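Local coordinates for fat acid-binding protein (Eubacterium ventriosum, PDB 3NYI) that binds stearic acid and probably serves as a fatty acid-binding protein of the DegV family, at residues 234-244 with 282-292; 27-35 with 41-51. All blocks are in the same frame, centred on the assembly; numbering follows the deposited sequence.

From the N terminus, contact 2 comes first: residues 27-35, on strand 25-33, meet 41-51 after a short hairpin turn, so that the five-residue link 36-40 is closed, and the contact runs on into the first turn of helix 48-57. Contact 1 lies wholly downstream and neither nests in contact 2 nor crosses it. It closes a loop of 37 residues, rich in helix, between strands 236-242 and 285-291 of the second sheet. The centres are about 22 Å apart, yet the two touch where R48 NH2 reaches G243 O at 2.8 Å, a probable hydrogen bond. Stearic acid spans them, with its C18 end at contact 1 and L30 of contact 2 also touching it.

Contact 1. Residues 234-244 with 282-292; sequences DNFIVSVGYGY and PYPIGLGVIRK. With STE (stearic acid), chain C.
I237 N donates to I290 O over 2.8 Å, and F236 CA also lies against that oxygen, at 3.3 Å in a CA-H...O contact. I290 N returns a bond to I237 O, and the same reciprocal pairing recurs at S239-G288 and G241-G286. With strand axes 161° apart, this is a regular antiparallel ladder, one pair within the mixed sheet of the C-terminal half of this DegV fold. V238, V240, I285, L287 and V289 share one face, where V238 CG2 lies alongside V289 CG1; helices 213-231 and 246-260 cover parts of it. On the face of I237, S239 and I290, two glycines meet the lipid: STE C18 is 3.4 Å from G286 C, and a CB on G241 would clash with it. At the far end R291 bends at chi2 (-71°), which lays CD over one face of the F236 ring, 3.7 Å from the centroid, in a CH-pi contact. K292, extended beyond CG, runs past I237 CG1 and points NZ at D234 O (2.9 Å). With an alanine here, D234 O is likely to lose this donor and I237 CG1 the methylene lying against it. N235 O accepts from K292 N, nearly straight at 175°.

Contact 2. Residues 27-35 with 41-51; sequences IVPLSVSFD and RDGVDITRDEC
F34 turns the edge of its ring to I46, whose CD1 lies in the ring plane 3.6 Å from F34 CE2. C51 SG approaches the same rim, 3.9 Å from F34 CZ; at 5.0 Å from the centroid and 76° off the ring normal, it makes an edge-on sulfur-aromatic contact. The I46 side chain is stretched out, with CG1 opposite the backbone N (chi1 -173°) and chi2 also extended, which carries CD1 to the ring while CG2 is left to meet V32 CG1, the two side chains crossing at about a right angle. R54 makes a cation-pi contact with F34.

Further along, D42 N donates to L30 O over 2.7 Å with an N-H...acceptor angle of 168°, and R41 CA adds a CA-H...O contact to that oxygen. S31 and R41 form a non-hydrogen-bonded antiparallel pair, and S31 OG rests against R41 CG. P29 packs its CB on D42 O and its CG on V44 CG2. The end of R41 leads away to D45, which it grips side-on: NE meets OD2 at 2.9 Å and NH2 meets OD1, both acceptors lying close to the guanidinium plane. R41 N also reaches OD2, from the same face of the carboxylate as NE, so three donors of R41 grip the D45 carboxylate. The carboxylate of D42 is held by S11 through OD2. L30 points away from the 41-51 segment and touches stearic acid. T47, at the N-cap of helix 48-57, and E50 form a capping box: T47 N donates to E50 OE1, while the return bond from E50 N to T47 OG1 is less certain. A beta-hairpin (25-33 with 39-41) thus leads through a turn into a helix with an N-terminal capping box.

Contact 1. Residues 234-244 with 282-292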
loop_
_atom_site.group_PDB
_atom_site.type_symbol
_atom_site.label_atom_id
_atom_site.label_comp_id
_atom_site.label_asym_id
_atom_site.label_seq_id
_atom_site.Cartn_x
_atom_site.Cartn_y
_atom_site.Cartn_z
ATOM N N ASP A 234 0.486 -22.323 -1.725
ATOM C CA ASP A 234 -0.177 -22.432 -3.025
ATOM C C ASP A 234 -1.420 -21.558 -3.084
ATOM O O ASP A 234 -1.909 -21.239 -4.167
ATOM C CB ASP A 234 -0.604 -23.874 -3.297
ATOM C CG ASP A 234 0.570 -24.819 -3.476
ATOM O OD1 ASP A 234 1.649 -24.365 -3.917
ATOM O OD2 ASP A 234 0.395 -26.025 -3.184
ATOM N N ASN A 235 -1.946 -21.189 -1.922
ATOM C CA ASN A 235 -3.191 -20.441 -1.880
ATOM C C ASN A 235 -3.010 -18.927 -1.834
ATOM O O ASN A 235 -3.985 -18.211 -1.665
ATOM C CB ASN A 235 -4.081 -20.928 -0.738
ATOM C CG ASN A 235 -4.606 -22.352 -0.973
ATOM O OD1 ASN A 235 -4.641 -22.849 -2.111
ATOM N ND2 ASN A 235 -5.019 -23.007 0.097
ATOM N N PHE A 236 -1.774 -18.464 -2.004
ATOM C CA PHE A 236 -1.460 -17.019 -1.936
ATOM C C PHE A 236 -0.929 -16.432 -3.241
ATOM O O PHE A 236 -0.288 -17.126 -4.032
ATOM C CB PHE A 236 -0.426 -16.745 -0.833
ATOM C CG PHE A 236 -0.988 -16.835 0.548
ATOM C CD1 PHE A 236 -1.317 -15.691 1.251
ATOM C CD2 PHE A 236 -1.201 -18.080 1.142
ATOM C CE1 PHE A 236 -1.862 -15.775 2.535
ATOM C CE2 PHE A 236 -1.728 -18.170 2.428
ATOM C CZ PHE A 236 -2.070 -17.028 3.115
ATOM N N ILE A 237 -1.221 -15.150 -3.451
ATOM C CA ILE A 237 -0.578 -14.321 -4.467
ATOM C C ILE A 237 0.607 -13.612 -3.816
ATOM O O ILE A 237 0.504 -13.160 -2.689
ATOM C CB ILE A 237 -1.559 -13.228 -4.955
ATOM C CG1 ILE A 237 -2.758 -13.872 -5.656
ATOM C CG2 ILE A 237 -0.848 -12.222 -5.870
ATOM C CD1 ILE A 237 -2.372 -14.717 -6.872
ATOM N N VAL A 238 1.733 -13.509 -4.511
ATOM C CA VAL A 238 2.906 -12.865 -3.930
ATOM C C VAL A 238 3.453 -11.787 -4.881
ATOM O O VAL A 238 3.607 -12.035 -6.081
ATOM C CB VAL A 238 4.001 -13.900 -3.615
ATOM C CG1 VAL A 238 5.175 -13.247 -2.930
ATOM C CG2 VAL A 238 3.437 -15.023 -2.751
ATOM N N SER A 239 3.691 -10.585 -4.359
ATOM C CA SER A 239 4.292 -9.503 -5.157
ATOM C C SER A 239 5.359 -8.778 -4.358
ATOM O O SER A 239 5.379 -8.857 -3.124
ATOM C CB SER A 239 3.245 -8.493 -5.635
ATOM O OG SER A 239 2.328 -9.089 -6.540
ATOM N N VAL A 240 6.234 -8.059 -5.061
ATOM C CA VAL A 240 7.359 -7.366 -4.430
ATOM C C VAL A 240 7.217 -5.841 -4.543
ATOM O O VAL A 240 6.670 -5.331 -5.529
ATOM C CB VAL A 240 8.720 -7.819 -5.051
ATOM C CG1 VAL A 240 9.817 -6.818 -4.758
ATOM C CG2 VAL A 240 9.113 -9.225 -4.548
ATOM N N GLY A 241 7.705 -5.127 -3.526
ATOM C CA GLY A 241 7.832 -3.670 -3.582
ATOM C C GLY A 241 9.280 -3.238 -3.377
ATOM O O GLY A 241 10.002 -3.807 -2.547
ATOM N N TYR A 242 9.713 -2.231 -4.126
ATOM C CA TYR A 242 11.085 -1.745 -4.029
ATOM C C TYR A 242 11.123 -0.224 -3.956
ATOM O O TYR A 242 10.180 0.453 -4.371
ATOM C CB TYR A 242 11.923 -2.226 -5.217
ATOM C CG TYR A 242 11.337 -1.857 -6.559
ATOM C CD1 TYR A 242 11.593 -0.617 -7.136
ATOM C CD2 TYR A 242 10.514 -2.743 -7.242
ATOM C CE1 TYR A 242 11.055 -0.273 -8.359
ATOM C CE2 TYR A 242 9.966 -2.407 -8.466
ATOM C CZ TYR A 242 10.238 -1.173 -9.019
ATOM O OH TYR A 242 9.696 -0.837 -10.238
ATOM N N GLY A 243 12.221 0.300 -3.427
ATOM C CA GLY A 243 12.360 1.725 -3.200
ATOM C C GLY A 243 13.216 2.376 -4.265
ATOM O O GLY A 243 12.940 2.253 -5.461
ATOM N N TYR A 244 14.266 3.056 -3.826
ATOM C CA TYR A 244 15.069 3.885 -4.715
ATOM C C TYR A 244 15.819 3.067 -5.762
ATOM O O TYR A 244 15.899 3.447 -6.933
ATOM C CB TYR A 244 16.053 4.708 -3.885
ATOM C CG TYR A 244 16.955 5.604 -4.703
ATOM C CD1 TYR A 244 16.440 6.698 -5.385
ATOM C CD2 TYR A 244 18.320 5.367 -4.768
ATOM C CE1 TYR A 244 17.256 7.532 -6.123
ATOM C CE2 TYR A 244 19.151 6.197 -5.506
ATOM C CZ TYR A 244 18.610 7.279 -6.178
ATOM O OH TYR A 244 19.422 8.107 -6.915
ATOM N N PRO A 282 14.051 6.351 1.745
ATOM C CA PRO A 282 14.116 5.940 0.341
ATOM C C PRO A 282 14.554 4.488 0.132
ATOM O O PRO A 282 14.646 4.077 -1.026
ATOM C CB PRO A 282 15.194 6.873 -0.257
ATOM C CG PRO A 282 15.862 7.555 0.915
ATOM C CD PRO A 282 15.293 7.007 2.187
ATOM N N TYR A 283 14.806 3.719 1.191
ATOM C CA TYR A 283 15.307 2.348 0.982
ATOM C C TYR A 283 14.435 1.189 1.490
ATOM O O TYR A 283 14.969 0.202 1.990
ATOM C CB TYR A 283 16.721 2.217 1.547
ATOM C CG TYR A 283 17.621 3.325 1.055
ATOM C CD1 TYR A 283 17.938 3.434 -0.291
ATOM C CD2 TYR A 283 18.127 4.276 1.930
ATOM C CE1 TYR A 283 18.747 4.458 -0.753
ATOM C CE2 TYR A 283 18.939 5.301 1.479
ATOM C CZ TYR A 283 19.247 5.385 0.140
ATOM O OH TYR A 283 20.054 6.404 -0.309
ATOM N N PRO A 284 13.104 1.276 1.327
ATOM C CA PRO A 284 12.303 0.117 1.743
ATOM C C PRO A 284 12.384 -0.997 0.704
ATOM O O PRO A 284 12.541 -0.706 -0.480
ATOM C CB PRO A 284 10.876 0.666 1.764
ATOM C CG PRO A 284 10.892 1.859 0.810
ATOM C CD PRO A 284 12.327 2.230 0.520
ATOM N N ILE A 285 12.277 -2.250 1.134
ATOM C CA ILE A 285 12.225 -3.357 0.185
ATOM C C ILE A 285 11.554 -4.543 0.861
ATOM O O ILE A 285 11.756 -4.789 2.043
ATOM C CB ILE A 285 13.624 -3.740 -0.327
ATOM C CG1 ILE A 285 13.520 -4.823 -1.408
ATOM C CG2 ILE A 285 14.537 -4.166 0.824
ATOM C CD1 ILE A 285 14.747 -4.912 -2.306
ATOM N N GLY A 286 10.710 -5.250 0.129
ATOM C CA GLY A 286 9.953 -6.312 0.765
ATOM C C GLY A 286 8.968 -6.954 -0.168
ATOM O O GLY A 286 9.020 -6.754 -1.380
ATOM N N LEU A 287 8.077 -7.751 0.407
ATOM C CA LEU A 287 7.088 -8.461 -0.379
ATOM C C LEU A 287 5.763 -8.443 0.355
ATOM O O LEU A 287 5.721 -8.311 1.580
ATOM C CB LEU A 287 7.533 -9.910 -0.659
ATOM C CG LEU A 287 7.605 -10.865 0.533
ATOM C CD1 LEU A 287 7.339 -12.293 0.090
ATOM C CD2 LEU A 287 8.965 -10.768 1.209
ATOM N N GLY A 288 4.682 -8.527 -0.415
ATOM C CA GLY A 288 3.340 -8.623 0.122
ATOM C C GLY A 288 2.684 -9.901 -0.363
ATOM O O GLY A 288 3.006 -10.421 -1.442
ATOM N N VAL A 289 1.776 -10.432 0.443
ATOM C CA VAL A 289 1.059 -11.636 0.049
ATOM C C VAL A 289 -0.397 -11.458 0.414
ATOM O O VAL A 289 -0.733 -10.677 1.309
ATOM C CB VAL A 289 1.614 -12.912 0.748
ATOM C CG1 VAL A 289 3.122 -12.967 0.598
ATOM C CG2 VAL A 289 1.200 -12.939 2.233
ATOM N N ILE A 290 -1.263 -12.175 -0.280
ATOM C CA ILE A 290 -2.677 -12.178 0.063
ATOM C C ILE A 290 -3.282 -13.474 -0.426
ATOM O O ILE A 290 -2.778 -14.070 -1.383
ATOM C CB ILE A 290 -3.427 -10.965 -0.570
ATOM C CG1 ILE A 290 -4.766 -10.711 0.136
ATOM C CG2 ILE A 290 -3.640 -11.200 -2.059
ATOM C CD1 ILE A 290 -5.433 -9.332 -0.228
ATOM N N ARG A 291 -4.361 -13.914 0.218
ATOM C CA ARG A 291 -5.018 -15.159 -0.179
ATOM C C ARG A 291 -5.693 -14.964 -1.527
ATOM O O ARG A 291 -6.210 -13.888 -1.810
ATOM C CB ARG A 291 -6.085 -15.584 0.839
ATOM C CG ARG A 291 -5.573 -16.363 2.030
ATOM C CD ARG A 291 -5.142 -17.752 1.619
ATOM N NE ARG A 291 -6.275 -18.579 1.224
ATOM C CZ ARG A 291 -6.919 -19.406 2.044
ATOM N NH1 ARG A 291 -6.558 -19.508 3.318
ATOM N NH2 ARG A 291 -7.933 -20.121 1.587
ATOM N N LYS A 292 -5.692 -16.004 -2.358
ATOM C CA LYS A 292 -6.501 -15.976 -3.579
ATOM C C LYS A 292 -7.962 -16.148 -3.193
ATOM O O LYS A 292 -8.317 -17.119 -2.524
ATOM C CB LYS A 292 -6.103 -17.097 -4.541
ATOM C CG LYS A 292 -4.636 -17.164 -4.880
ATOM C CD LYS A 292 -4.323 -18.593 -5.359
ATOM C CE LYS A 292 -2.980 -18.693 -6.043
ATOM N NZ LYS A 292 -2.799 -20.057 -6.623
HETATM C C1 STE C . -1.152 10.974 5.582
HETATM O O1 STE C . -2.294 10.936 5.926
HETATM O O2 STE C . -0.497 11.942 5.834
HETATM C C2 STE C . -0.479 9.698 5.027
HETATM C C3 STE C . 0.337 8.986 6.136
HETATM C C4 STE C . 1.096 7.774 5.540
HETATM C C5 STE C . 1.716 6.901 6.655
HETATM C C6 STE C . 2.513 5.735 6.028
HETATM C C7 STE C . 3.233 4.899 7.117
HETATM C C8 STE C . 3.877 3.663 6.437
HETATM C C9 STE C . 4.636 2.792 7.465
HETATM C C10 STE C . 5.332 1.625 6.712
HETATM C C11 STE C . 4.277 0.573 6.364
HETATM C C12 STE C . 4.265 0.109 4.888
HETATM C C13 STE C . 5.596 0.282 4.140
HETATM C C14 STE C . 5.853 -1.049 3.382
HETATM C C15 STE C . 6.933 -0.871 2.290
HETATM C C16 STE C . 7.410 -2.274 1.836
HETATM C C17 STE C . 6.493 -2.797 0.710
HETATM C C18 STE C . 7.045 -4.114 0.118
#

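Contact 2. Residues 27-35 with 41-51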
loop_
_atom_site.group_PDB
_atom_site.type_symbol
_atom_site.label_atom_id
_atom_site.label_comp_id
_atom_site.label_asym_id
_atom_site.label_seq_id
_atom_site.Cartn_x
_atom_site.Cartn_y
_atom_site.Cartn_z
ATOM N N ILE A 27 -7.343 6.934 -9.290
ATOM C CA ILE A 27 -6.569 7.261 -8.091
ATOM C C ILE A 27 -6.870 8.648 -7.548
ATOM O O ILE A 27 -6.910 9.625 -8.297
ATOM C CB ILE A 27 -5.063 7.139 -8.347
ATOM C CG1 ILE A 27 -4.714 5.690 -8.697
ATOM C CG2 ILE A 27 -4.265 7.603 -7.116
ATOM C CD1 ILE A 27 -5.126 4.680 -7.607
ATOM N N VAL A 28 -7.109 8.726 -6.238
ATOM C CA VAL A 28 -7.195 10.012 -5.536
ATOM C C VAL A 28 -5.877 10.234 -4.793
ATOM O O VAL A 28 -5.527 9.483 -3.871
ATOM C CB VAL A 28 -8.383 10.048 -4.556
ATOM C CG1 VAL A 28 -8.422 11.389 -3.761
ATOM C CG2 VAL A 28 -9.683 9.826 -5.304
ATOM N N PRO A 29 -5.128 11.264 -5.198
ATOM C CA PRO A 29 -3.766 11.459 -4.672
ATOM C C PRO A 29 -3.669 12.007 -3.245
ATOM O O PRO A 29 -4.416 12.921 -2.857
ATOM C CB PRO A 29 -3.154 12.490 -5.632
ATOM C CG PRO A 29 -4.271 13.049 -6.441
ATOM C CD PRO A 29 -5.529 12.294 -6.176
ATOM N N LEU A 30 -2.715 11.477 -2.483
ATOM C CA LEU A 30 -2.246 12.173 -1.287
ATOM C C LEU A 30 -1.268 13.257 -1.735
ATOM O O LEU A 30 -0.932 13.330 -2.917
ATOM C CB LEU A 30 -1.601 11.195 -0.295
ATOM C CG LEU A 30 -2.646 10.510 0.599
ATOM C CD1 LEU A 30 -3.354 9.335 -0.115
ATOM C CD2 LEU A 30 -2.020 10.031 1.915
ATOM N N SER A 31 -0.818 14.098 -0.807
ATOM C CA SER A 31 0.163 15.129 -1.148
ATOM C C SER A 31 1.423 14.997 -0.309
ATOM O O SER A 31 1.415 14.391 0.771
ATOM C CB SER A 31 -0.439 16.537 -0.994
ATOM O OG SER A 31 -1.513 16.696 -1.910
ATOM N N VAL A 32 2.512 15.545 -0.828
ATOM C CA VAL A 32 3.765 15.609 -0.090
ATOM C C VAL A 32 4.292 17.049 -0.061
ATOM O O VAL A 32 4.046 17.819 -0.991
ATOM C CB VAL A 32 4.810 14.656 -0.686
ATOM C CG1 VAL A 32 5.052 14.971 -2.157
ATOM C CG2 VAL A 32 6.098 14.726 0.095
ATOM N N SER A 33 4.975 17.416 1.024
ATOM C CA SER A 33 5.599 18.733 1.139
ATOM C C SER A 33 7.016 18.576 1.659
ATOM O O SER A 33 7.272 17.769 2.547
ATOM C CB SER A 33 4.825 19.664 2.078
ATOM O OG SER A 33 5.532 20.895 2.259
ATOM N N PHE A 34 7.935 19.353 1.099
ATOM C CA PHE A 34 9.319 19.329 1.547
ATOM C C PHE A 34 9.641 20.437 2.539
ATOM O O PHE A 34 10.542 20.294 3.360
ATOM C CB PHE A 34 10.256 19.360 0.340
ATOM C CG PHE A 34 10.022 18.224 -0.598
ATOM C CD1 PHE A 34 10.486 16.955 -0.288
ATOM C CD2 PHE A 34 9.279 18.402 -1.754
ATOM C CE1 PHE A 34 10.246 15.891 -1.130
ATOM C CE2 PHE A 34 9.033 17.339 -2.602
ATOM C CZ PHE A 34 9.516 16.077 -2.286
ATOM N N ASP A 35 8.893 21.532 2.477
ATOM C CA ASP A 35 9.139 22.656 3.372
ATOM C C ASP A 35 8.041 22.833 4.411
ATOM O O ASP A 35 8.148 23.685 5.290
ATOM C CB ASP A 35 9.335 23.958 2.582
ATOM C CG ASP A 35 8.134 24.313 1.720
ATOM O OD1 ASP A 35 7.045 23.722 1.906
ATOM O OD2 ASP A 35 8.282 25.200 0.853
ATOM N N ARG A 41 0.524 17.138 -5.112
ATOM C CA ARG A 41 -0.234 15.907 -5.244
ATOM C C ARG A 41 0.590 14.781 -5.856
ATOM O O ARG A 41 1.181 14.924 -6.930
ATOM C CB ARG A 41 -1.535 16.140 -6.015
ATOM C CG ARG A 41 -2.536 16.989 -5.246
ATOM C CD ARG A 41 -3.671 17.442 -6.144
ATOM N NE ARG A 41 -3.136 18.057 -7.350
ATOM C CZ ARG A 41 -3.852 18.356 -8.428
ATOM N NH1 ARG A 41 -5.153 18.090 -8.465
ATOM N NH2 ARG A 41 -3.259 18.924 -9.469
ATOM N N ASP A 42 0.621 13.672 -5.122
ATOM C CA ASP A 42 1.374 12.466 -5.458
ATOM C C ASP A 42 1.137 12.040 -6.904
ATOM O O ASP A 42 0.016 11.754 -7.304
ATOM C CB ASP A 42 0.934 11.364 -4.463
ATOM C CG ASP A 42 1.591 10.010 -4.706
ATOM O OD1 ASP A 42 2.475 9.896 -5.588
ATOM O OD2 ASP A 42 1.199 9.047 -3.980
ATOM N N GLY A 43 2.199 11.997 -7.693
ATOM C CA GLY A 43 2.077 11.510 -9.052
ATOM C C GLY A 43 1.510 12.526 -10.032
ATOM O O GLY A 43 1.697 12.386 -11.238
ATOM N N VAL A 44 0.812 13.540 -9.523
ATOM C CA VAL A 44 0.187 14.544 -10.386
ATOM C C VAL A 44 1.041 15.808 -10.473
ATOM O O VAL A 44 1.407 16.233 -11.571
ATOM C CB VAL A 44 -1.247 14.912 -9.922
ATOM C CG1 VAL A 44 -1.813 16.055 -10.769
ATOM C CG2 VAL A 44 -2.166 13.693 -9.966
ATOM N N ASP A 45 1.361 16.398 -9.323
ATOM C CA ASP A 45 2.174 17.620 -9.281
ATOM C C ASP A 45 3.663 17.313 -9.120
ATOM O O ASP A 45 4.505 18.205 -9.180
ATOM C CB ASP A 45 1.714 18.552 -8.148
ATOM C CG ASP A 45 0.253 18.941 -8.269
ATOM O OD1 ASP A 45 -0.212 19.209 -9.403
ATOM O OD2 ASP A 45 -0.435 18.979 -7.230
ATOM N N ILE A 46 3.985 16.046 -8.901
ATOM C CA ILE A 46 5.364 15.630 -8.677
ATOM C C ILE A 46 5.436 14.136 -8.912
ATOM O O ILE A 46 4.433 13.444 -8.767
ATOM C CB ILE A 46 5.841 15.941 -7.237
ATOM C CG1 ILE A 46 7.337 15.652 -7.100
ATOM C CG2 ILE A 46 5.031 15.146 -6.201
ATOM C CD1 ILE A 46 7.886 15.911 -5.726
ATOM N N THR A 47 6.608 13.635 -9.285
ATOM C CA THR A 47 6.734 12.209 -9.587
ATOM C C THR A 47 7.403 11.438 -8.464
ATOM O O THR A 47 8.153 11.990 -7.649
ATOM C CB THR A 47 7.538 11.947 -10.873
ATOM O OG1 THR A 47 8.937 12.046 -10.585
ATOM C CG2 THR A 47 7.153 12.935 -11.967
ATOM N N ARG A 48 7.140 10.138 -8.451
ATOM C CA ARG A 48 7.677 9.262 -7.436
ATOM C C ARG A 48 9.205 9.310 -7.437
ATOM O O ARG A 48 9.836 9.451 -6.388
ATOM C CB ARG A 48 7.172 7.847 -7.696
ATOM C CG ARG A 48 7.645 6.841 -6.706
ATOM C CD ARG A 48 8.684 5.974 -7.331
ATOM N NE ARG A 48 8.940 4.804 -6.509
ATOM C CZ ARG A 48 10.054 4.095 -6.577
ATOM N NH1 ARG A 48 10.999 4.460 -7.428
ATOM N NH2 ARG A 48 10.226 3.033 -5.796
ATOM N N ASP A 49 9.805 9.217 -8.618
ATOM C CA ASP A 49 11.261 9.228 -8.700
ATOM C C ASP A 49 11.888 10.529 -8.177
ATOM O O ASP A 49 12.921 10.484 -7.506
ATOM C CB ASP A 49 11.732 8.888 -10.121
ATOM C CG ASP A 49 11.547 7.409 -10.457
ATOM O OD1 ASP A 49 11.056 6.650 -9.593
ATOM O OD2 ASP A 49 11.888 7.000 -11.584
ATOM N N GLU A 50 11.264 11.674 -8.465
ATOM C CA GLU A 50 11.780 12.966 -8.002
ATOM C C GLU A 50 11.802 13.031 -6.486
ATOM O O GLU A 50 12.746 13.543 -5.886
ATOM C CB GLU A 50 10.903 14.117 -8.475
ATOM C CG GLU A 50 10.696 14.249 -9.955
ATOM C CD GLU A 50 9.819 15.443 -10.268
ATOM O OE1 GLU A 50 8.625 15.249 -10.573
ATOM O OE2 GLU A 50 10.323 16.582 -10.175
ATOM N N CYS A 51 10.733 12.545 -5.868
ATOM C CA CYS A 51 10.638 12.571 -4.418
ATOM C C CYS A 51 11.750 11.747 -3.775
ATOM O O CYS A 51 12.377 12.188 -2.815
ATOM C CB CYS A 51 9.264 12.071 -3.964
ATOM S SG CYS A 51 8.974 12.235 -2.198
#